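Local coordinates for glyoxalase-related enzyme, AraC type (Clostridium phytofermentans, PDB 3BT3), which is of unknown function but belongs to the glyoxalase-related VOC superfamily and is probably the ligand-sensing part of an AraC-type transcription regulator, at residues T121-C129 against C137-I145. Sequence-based numbering, arbitrary orientation.
Sequences TQPWGAREC and CILRFFESI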
ATOM      1  N   THR A 121      -3.111  -6.216  22.663  1.00 36.90           N
ATOM      2  CA  THR A 121      -1.663  -6.288  22.530  1.00 37.17           C
ATOM      3  C   THR A 121      -1.147  -7.469  21.703  1.00 38.10           C
ATOM      4  O   THR A 121      -1.496  -8.624  21.944  1.00 36.74           O
ATOM      5  CB  THR A 121      -1.014  -6.311  23.927  1.00 38.53           C
ATOM      6  OG1 THR A 121      -1.489  -5.191  24.689  1.00 36.46           O
ATOM      7  CG2 THR A 121       0.506  -6.231  23.818  1.00 37.28           C
ATOM      8  N   GLN A 122      -0.313  -7.159  20.716  1.00 38.84           N
ATOM      9  CA  GLN A 122       0.272  -8.173  19.844  1.00 39.69           C
ATOM     10  C   GLN A 122       1.578  -8.714  20.422  1.00 39.91           C
ATOM     11  O   GLN A 122       2.335  -7.989  21.067  1.00 38.62           O
ATOM     12  CB  GLN A 122       0.546  -7.590  18.456  1.00 39.35           C
ATOM     13  CG  GLN A 122      -0.688  -7.351  17.607  1.00 41.51           C
ATOM     14  CD  GLN A 122      -1.337  -8.638  17.133  1.00 43.40           C
ATOM     15  OE1 GLN A 122      -2.229  -8.618  16.287  1.00 44.59           O
ATOM     16  NE2 GLN A 122      -0.899  -9.761  17.679  1.00 40.85           N
ATOM     17  N   PRO A 123       1.870 -10.001  20.177  1.00 41.20           N
ATOM     18  CA  PRO A 123       3.104 -10.598  20.697  1.00 40.42           C
ATOM     19  C   PRO A 123       4.325  -9.834  20.232  1.00 39.77           C
ATOM     20  O   PRO A 123       5.313  -9.755  20.953  1.00 40.22           O
ATOM     21  CB  PRO A 123       3.079 -12.008  20.128  1.00 41.30           C
ATOM     22  CG  PRO A 123       1.612 -12.277  19.927  1.00 43.35           C
ATOM     23  CD  PRO A 123       1.110 -10.977  19.378  1.00 40.30           C
ATOM     24  N   TRP A 124       4.253  -9.259  19.032  1.00 38.96           N
ATOM     25  CA  TRP A 124       5.397  -8.529  18.497  1.00 37.15           C
ATOM     26  C   TRP A 124       5.655  -7.136  19.036  1.00 37.22           C
ATOM     27  O   TRP A 124       6.409  -6.377  18.433  1.00 39.39           O
ATOM     28  CB  TRP A 124       5.357  -8.478  16.963  1.00 36.29           C
ATOM     29  CG  TRP A 124       4.002  -8.259  16.348  1.00 34.45           C
ATOM     30  CD1 TRP A 124       3.031  -9.201  16.141  1.00 32.26           C
ATOM     31  CD2 TRP A 124       3.478  -7.024  15.848  1.00 30.58           C
ATOM     32  NE1 TRP A 124       1.938  -8.627  15.539  1.00 32.44           N
ATOM     33  CE2 TRP A 124       2.183  -7.293  15.346  1.00 31.33           C
ATOM     34  CE3 TRP A 124       3.977  -5.716  15.773  1.00 32.32           C
ATOM     35  CZ2 TRP A 124       1.371  -6.296  14.778  1.00 31.00           C
ATOM     36  CZ3 TRP A 124       3.168  -4.717  15.205  1.00 32.11           C
ATOM     37  CH2 TRP A 124       1.880  -5.020  14.714  1.00 31.34           C
ATOM     38  N   GLY A 125       5.035  -6.791  20.160  1.00 36.30           N
ATOM     39  CA  GLY A 125       5.293  -5.491  20.760  1.00 36.30           C
ATOM     40  C   GLY A 125       4.468  -4.273  20.378  1.00 37.80           C
ATOM     41  O   GLY A 125       4.990  -3.148  20.371  1.00 38.80           O
ATOM     42  N   ALA A 126       3.189  -4.464  20.072  1.00 35.25           N
ATOM     43  CA  ALA A 126       2.348  -3.327  19.721  1.00 33.57           C
ATOM     44  C   ALA A 126       0.878  -3.545  20.043  1.00 33.10           C
ATOM     45  O   ALA A 126       0.392  -4.677  20.123  1.00 32.09           O
ATOM     46  CB  ALA A 126       2.505  -2.997  18.240  1.00 31.59           C
ATOM     47  N   ARG A 127       0.167  -2.446  20.244  1.00 32.83           N
ATOM     48  CA  ARG A 127      -1.254  -2.543  20.500  1.00 32.19           C
ATOM     49  C   ARG A 127      -1.909  -2.323  19.142  1.00 32.86           C
ATOM     50  O   ARG A 127      -1.457  -1.498  18.350  1.00 31.06           O
ATOM     51  CB  ARG A 127      -1.702  -1.491  21.516  1.00 30.72           C
ATOM     52  CG  ARG A 127      -1.219  -1.779  22.933  1.00 32.02           C
ATOM     53  CD  ARG A 127      -2.168  -1.199  23.965  1.00 31.13           C
ATOM     54  NE  ARG A 127      -2.194   0.251  23.899  1.00 29.48           N
ATOM     55  CZ  ARG A 127      -3.215   1.004  24.289  1.00 30.90           C
ATOM     56  NH1 ARG A 127      -4.318   0.450  24.782  1.00 28.34           N
ATOM     57  NH2 ARG A 127      -3.132   2.322  24.171  1.00 31.99           N
ATOM     58  N   GLU A 128      -2.956  -3.079  18.852  1.00 33.82           N
ATOM     59  CA  GLU A 128      -3.610  -2.922  17.576  1.00 35.46           C
ATOM     60  C   GLU A 128      -5.115  -3.120  17.640  1.00 34.93           C
ATOM     61  O   GLU A 128      -5.665  -3.548  18.653  1.00 33.51           O
ATOM     62  CB  GLU A 128      -2.991  -3.887  16.558  1.00 38.98           C
ATOM     63  CG  GLU A 128      -3.857  -5.056  16.129  1.00 44.98           C
ATOM     64  CD  GLU A 128      -3.359  -5.700  14.833  1.00 50.46           C
ATOM     65  OE1 GLU A 128      -2.167  -6.075  14.773  1.00 51.93           O
ATOM     66  OE2 GLU A 128      -4.158  -5.829  13.876  1.00 50.62           O
ATOM     67  N   CYS A 129      -5.766  -2.754  16.545  1.00 34.02           N
ATOM     68  CA  CYS A 129      -7.197  -2.917  16.383  1.00 34.10           C
ATOM     69  C   CYS A 129      -7.425  -2.790  14.888  1.00 32.05           C
ATOM     70  O   CYS A 129      -6.685  -2.087  14.200  1.00 31.68           O
ATOM     71  CB  CYS A 129      -7.985  -1.840  17.141  1.00 34.32           C
ATOM     72  SG  CYS A 129      -7.941  -0.188  16.420  1.00 41.23           S
ATOM     73  N   CYS A 137     -13.381  -4.055   3.329  1.00 30.18           N
ATOM     74  CA  CYS A 137     -11.971  -4.366   3.565  1.00 30.92           C
ATOM     75  C   CYS A 137     -11.622  -4.135   5.014  1.00 29.47           C
ATOM     76  O   CYS A 137     -12.318  -3.408   5.733  1.00 28.69           O
ATOM     77  CB  CYS A 137     -11.022  -3.477   2.758  1.00 33.29           C
ATOM     78  SG  CYS A 137     -11.654  -2.796   1.262  1.00 44.80           S
ATOM     79  N   ILE A 138     -10.503  -4.730   5.410  1.00 27.22           N
ATOM     80  CA  ILE A 138      -9.990  -4.612   6.759  1.00 24.90           C
ATOM     81  C   ILE A 138      -8.782  -3.688   6.798  1.00 24.25           C
ATOM     82  O   ILE A 138      -7.875  -3.798   5.969  1.00 24.56           O
ATOM     83  CB  ILE A 138      -9.535  -5.989   7.316  1.00 24.43           C
ATOM     84  CG1 ILE A 138     -10.700  -6.985   7.308  1.00 25.19           C
ATOM     85  CG2 ILE A 138      -8.956  -5.814   8.705  1.00 21.58           C
ATOM     86  CD1 ILE A 138     -11.947  -6.497   8.018  1.00 25.20           C
ATOM     87  N   LEU A 139      -8.772  -2.780   7.765  1.00 23.91           N
ATOM     88  CA  LEU A 139      -7.643  -1.883   7.942  1.00 23.42           C
ATOM     89  C   LEU A 139      -7.075  -2.157   9.322  1.00 24.28           C
ATOM     90  O   LEU A 139      -7.793  -2.073  10.327  1.00 21.14           O
ATOM     91  CB  LEU A 139      -8.069  -0.417   7.864  1.00 22.43           C
ATOM     92  CG  LEU A 139      -8.653   0.090   6.555  1.00 23.42           C
ATOM     93  CD1 LEU A 139      -8.873   1.586   6.654  1.00 21.15           C
ATOM     94  CD2 LEU A 139      -7.703  -0.240   5.409  1.00 24.22           C
ATOM     95  N   ARG A 140      -5.790  -2.482   9.369  1.00 24.18           N
ATOM     96  CA  ARG A 140      -5.127  -2.750  10.638  1.00 24.08           C
ATOM     97  C   ARG A 140      -4.348  -1.527  11.105  1.00 25.17           C
ATOM     98  O   ARG A 140      -3.599  -0.918  10.348  1.00 25.92           O
ATOM     99  CB  ARG A 140      -4.194  -3.955  10.501  1.00 22.70           C
ATOM    100  CG  ARG A 140      -4.930  -5.262  10.204  1.00 24.37           C
ATOM    101  CD  ARG A 140      -3.980  -6.440  10.054  1.00 19.49           C
ATOM    102  NE  ARG A 140      -3.150  -6.611  11.239  1.00 25.21           N
ATOM    103  CZ  ARG A 140      -2.149  -7.482  11.336  1.00 27.61           C
ATOM    104  NH1 ARG A 140      -1.848  -8.273  10.317  1.00 29.19           N
ATOM    105  NH2 ARG A 140      -1.443  -7.563  12.455  1.00 28.45           N
ATOM    106  N   PHE A 141      -4.550  -1.159  12.360  1.00 26.04           N
ATOM    107  CA  PHE A 141      -3.861  -0.015  12.940  1.00 28.04           C
ATOM    108  C   PHE A 141      -3.061  -0.512  14.137  1.00 29.70           C
ATOM    109  O   PHE A 141      -3.557  -1.313  14.935  1.00 30.43           O
ATOM    110  CB  PHE A 141      -4.879   1.036  13.388  1.00 28.34           C
ATOM    111  CG  PHE A 141      -5.608   1.701  12.247  1.00 29.45           C
ATOM    112  CD1 PHE A 141      -5.063   2.810  11.605  1.00 30.19           C
ATOM    113  CD2 PHE A 141      -6.834   1.214  11.808  1.00 29.70           C
ATOM    114  CE1 PHE A 141      -5.728   3.426  10.545  1.00 30.53           C
ATOM    115  CE2 PHE A 141      -7.508   1.822  10.746  1.00 30.77           C
ATOM    116  CZ  PHE A 141      -6.957   2.928  10.116  1.00 30.71           C
ATOM    117  N   PHE A 142      -1.817  -0.070  14.265  1.00 29.40           N
ATOM    118  CA  PHE A 142      -1.028  -0.508  15.401  1.00 31.75           C
ATOM    119  C   PHE A 142      -0.129   0.587  15.921  1.00 34.11           C
ATOM    120  O   PHE A 142       0.214   1.524  15.198  1.00 35.98           O
ATOM    121  CB  PHE A 142      -0.200  -1.760  15.048  1.00 31.30           C
ATOM    122  CG  PHE A 142       0.931  -1.501  14.091  1.00 29.93           C
ATOM    123  CD1 PHE A 142       2.168  -1.066  14.556  1.00 28.85           C
ATOM    124  CD2 PHE A 142       0.750  -1.668  12.721  1.00 29.52           C
ATOM    125  CE1 PHE A 142       3.210  -0.796  13.666  1.00 29.81           C
ATOM    126  CE2 PHE A 142       1.781  -1.403  11.825  1.00 29.66           C
ATOM    127  CZ  PHE A 142       3.016  -0.965  12.300  1.00 28.30           C
ATOM    128  N   GLU A 143       0.220   0.470  17.196  1.00 36.57           N
ATOM    129  CA  GLU A 143       1.106   1.415  17.863  1.00 38.85           C
ATOM    130  C   GLU A 143       2.011   0.583  18.758  1.00 40.01           C
ATOM    131  O   GLU A 143       1.535  -0.193  19.600  1.00 36.08           O
ATOM    132  CB  GLU A 143       0.310   2.414  18.702  1.00 39.74           C
ATOM    133  CG  GLU A 143       1.167   3.510  19.304  1.00 42.17           C
ATOM    134  CD  GLU A 143       0.356   4.572  20.031  1.00 45.81           C
ATOM    135  OE1 GLU A 143       0.942   5.620  20.376  1.00 47.03           O
ATOM    136  OE2 GLU A 143      -0.855   4.367  20.264  1.00 44.21           O
ATOM    137  N   SER A 144       3.316   0.723  18.563  1.00 41.86           N
ATOM    138  CA  SER A 144       4.271  -0.038  19.350  1.00 47.44           C
ATOM    139  C   SER A 144       4.299   0.424  20.808  1.00 49.17           C
ATOM    140  O   SER A 144       3.987   1.578  21.112  1.00 48.35           O
ATOM    141  CB  SER A 144       5.659   0.083  18.729  1.00 49.42           C
ATOM    142  OG  SER A 144       5.976   1.438  18.487  1.00 53.45           O
ATOM    143  N   ILE A 145       4.658  -0.485  21.707  1.00 51.05           N
ATOM    144  CA  ILE A 145       4.721  -0.161  23.126  1.00 53.18           C
ATOM    145  C   ILE A 145       6.151   0.203  23.521  1.00 53.04           C
ATOM    146  O   ILE A 145       6.344   1.292  24.105  1.00 53.24           O
ATOM    147  CB  ILE A 145       4.272  -1.347  24.001  1.00 54.48           C
ATOM    148  CG1 ILE A 145       3.153  -2.124  23.315  1.00 54.76           C
ATOM    149  CG2 ILE A 145       3.779  -0.826  25.346  1.00 55.21           C
ATOM    150  CD1 ILE A 145       2.759  -3.388  24.055  1.00 54.89           C
TER
HETATM  151  O   HOH W   1      -0.338   2.959  22.788  1.00 35.56           O
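Glu128 and Arg140 meet side-on in a two-pronged salt bridge, one of two features that single out one face of this antiparallel hairpin. NH2 of Arg140 gives a nearly straight bond to OE1 of Glu128 (2.8 Å, 172° at the hydrogen), and NE of Arg140 reaches OE2 of Glu128 at 2.9 Å. Both oxygens use their syn lone pairs, and with the carboxylate and guanidinium planes nearly coplanar the two groups fix each other's rotation. A bend at chi3 of Arg140 turns the guanidinium forward, toward the C-terminal end of its own strand, and so to the acid.

The second feature on this face is a T-shaped aromatic pair. Trp124 turns the CH2 edge of its six-membered ring onto one face of Phe142, with CH2 3.7 Å from CG of Phe142 and the ring planes at 76°. Phe142 holds CG between its backbone N and carbonyl carbon (chi1 70°), which presents the ring to the indole, while CB of Gln122 sits over one indole face, toward its rim.

Behind these side chains runs regular backbone pairing. Arg127 with Glu143 and Cys129 with Phe141 form hydrogen-bonded pairs, each with two N-H...O bonds, the shortest from Arg127 N to Glu143 O at 2.7 Å. The pairing extends into the turn, where Ile145 N donates to Gly125 O (3.0 Å). On the opposite face, shared by Arg127 and Glu143, a water accepts from Arg127 NH2 and donates weakly to Glu143 OE2; Arg127 also forms a salt bridge with Asp102, and Glu143 accepts from Ile101 N.

Phe141 and Cys129 pack on helix 101-110, which covers the Arg127 face, whereas Arg140 packs against Phe84 of the second subunit. Strand 138-144 lies between strand 126-132 and the parallel strand 92-99, in a four-stranded βαβββ module as in VOC proteins.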